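Double-stranded RNA-binding protein 1 (Arabidopsis thaliana, PDB 3ADG) binds double-stranded RNA and assists DICER-LIKE 1 in accurately processing primary and precursor microRNA transcripts in the nucleus. Local coordinates at residues Y23-E28 with A58-A63. Sequence-based numbering, arbitrary orientation.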
# COMPACT_ATOMS: atom_id res chain seq x y z
N TYR A 23 -1.62 -6.36 1.64
CA TYR A 23 -2.44 -5.18 1.52
C TYR A 23 -3.85 -5.43 2.06
O TYR A 23 -4.51 -6.40 1.67
CB TYR A 23 -2.49 -4.72 0.05
CG TYR A 23 -1.15 -4.29 -0.44
CD1 TYR A 23 -0.23 -5.24 -0.89
CD2 TYR A 23 -0.78 -2.94 -0.42
CE1 TYR A 23 1.05 -4.84 -1.34
CE2 TYR A 23 0.48 -2.53 -0.87
CZ TYR A 23 1.40 -3.49 -1.30
OH TYR A 23 2.65 -3.12 -1.71
N GLU A 24 -4.29 -4.56 2.96
CA GLU A 24 -5.70 -4.48 3.31
C GLU A 24 -6.31 -3.38 2.44
O GLU A 24 -5.70 -2.31 2.26
CB GLU A 24 -5.87 -4.14 4.79
CG GLU A 24 -5.49 -5.22 5.78
CD GLU A 24 -5.41 -4.67 7.19
OE1 GLU A 24 -4.99 -5.41 8.08
OE2 GLU A 24 -5.75 -3.48 7.39
N ILE A 25 -7.46 -3.67 1.84
CA ILE A 25 -8.20 -2.73 0.99
C ILE A 25 -9.49 -2.33 1.73
O ILE A 25 -10.28 -3.19 2.11
CB ILE A 25 -8.56 -3.37 -0.40
CG1 ILE A 25 -7.30 -3.86 -1.15
CG2 ILE A 25 -9.39 -2.41 -1.25
CD1 ILE A 25 -7.57 -4.85 -2.29
N VAL A 26 -9.69 -1.03 1.93
CA VAL A 26 -10.92 -0.50 2.49
C VAL A 26 -11.73 0.26 1.41
O VAL A 26 -11.20 1.11 0.67
CB VAL A 26 -10.67 0.40 3.75
CG1 VAL A 26 -11.96 1.16 4.17
CG2 VAL A 26 -10.18 -0.46 4.90
N LYS A 27 -13.01 -0.07 1.31
CA LYS A 27 -13.89 0.57 0.33
C LYS A 27 -15.07 1.25 1.04
O LYS A 27 -15.72 0.67 1.92
CB LYS A 27 -14.37 -0.48 -0.66
CG LYS A 27 -15.12 -0.02 -1.89
CD LYS A 27 -15.58 -1.27 -2.60
CE LYS A 27 -16.40 -0.98 -3.82
NZ LYS A 27 -16.94 -2.25 -4.28
N GLU A 28 -15.37 2.50 0.64
CA GLU A 28 -16.47 3.26 1.24
C GLU A 28 -17.23 4.07 0.21
O GLU A 28 -16.78 4.26 -0.93
CB GLU A 28 -15.94 4.23 2.30
CG GLU A 28 -15.08 3.60 3.38
CD GLU A 28 -14.57 4.62 4.38
OE1 GLU A 28 -14.70 5.86 4.13
OE2 GLU A 28 -14.06 4.18 5.43
N ALA A 58 -4.62 1.80 -7.10
CA ALA A 58 -4.09 3.14 -6.79
C ALA A 58 -3.83 3.33 -5.27
O ALA A 58 -2.81 3.92 -4.87
CB ALA A 58 -5.05 4.22 -7.34
N ALA A 59 -4.76 2.82 -4.45
CA ALA A 59 -4.62 2.87 -2.98
C ALA A 59 -3.40 2.06 -2.54
O ALA A 59 -2.62 2.55 -1.71
CB ALA A 59 -5.91 2.35 -2.31
N GLU A 60 -3.26 0.84 -3.06
CA GLU A 60 -2.16 -0.04 -2.69
C GLU A 60 -0.83 0.62 -3.06
O GLU A 60 0.10 0.63 -2.25
CB GLU A 60 -2.32 -1.40 -3.37
CG GLU A 60 -3.53 -2.16 -2.81
CD GLU A 60 -3.76 -3.49 -3.53
OE1 GLU A 60 -3.24 -3.66 -4.65
OE2 GLU A 60 -4.43 -4.37 -2.97
N GLN A 61 -0.77 1.19 -4.27
CA GLN A 61 0.43 1.89 -4.69
C GLN A 61 0.77 3.04 -3.72
O GLN A 61 1.94 3.27 -3.44
CB GLN A 61 0.32 2.40 -6.10
CG GLN A 61 0.31 1.28 -7.10
CD GLN A 61 1.69 0.64 -7.34
OE1 GLN A 61 2.72 1.07 -6.78
NE2 GLN A 61 1.70 -0.42 -8.19
N SER A 62 -0.25 3.76 -3.26
CA SER A 62 -0.05 4.89 -2.33
C SER A 62 0.51 4.38 -0.97
O SER A 62 1.44 4.98 -0.41
CB SER A 62 -1.36 5.66 -2.16
OG SER A 62 -1.27 6.65 -1.12
N ALA A 63 -0.06 3.28 -0.48
CA ALA A 63 0.40 2.62 0.76
C ALA A 63 1.89 2.23 0.61
O ALA A 63 2.68 2.46 1.55
CB ALA A 63 -0.46 1.38 1.08
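Glu60 OE1 is gripped by salt bridges from Lys6 and Arg56, while the same side chain, reaching from helix 56-71 to strand 22-28, lies against Tyr23 and Ile25. This is the helix-on-sheet packing of the first double-stranded RNA-binding domain, whose alpha-beta-beta-beta-alpha fold lays both helices on one face of an antiparallel sheet. The axes of the segments 23-28 and 58-63 come within 9.2 Å, their N-to-C directions 130° apart. Glu60 OE2 meets the strand through oxygen-carbon contacts, 3.2 Å from Ile25 CD1 and 3.6 Å from Tyr23 CB. Glu60 CG is anti to its carbonyl carbon (chi1 -68°), and the extended chain beyond it carries the acid obliquely past the Tyr23 ring. Glu60 CG lies 3.7 Å from Tyr23 CD2; the ring and carboxylate planes are 43° apart. Lys6 of helix 5-15 also makes a cation-pi contact with Tyr23, and thus ties the ring and the acid to the other helix. The nearby positive charges would probably favour the ionised form of Glu60. Farther along the ring, Tyr23 CE2 comes 3.5 Å from Glu60 O, while Ala63 sits about one helical turn on, Ala63 CB near the ring plane and 4.5 Å from Tyr23 CE2.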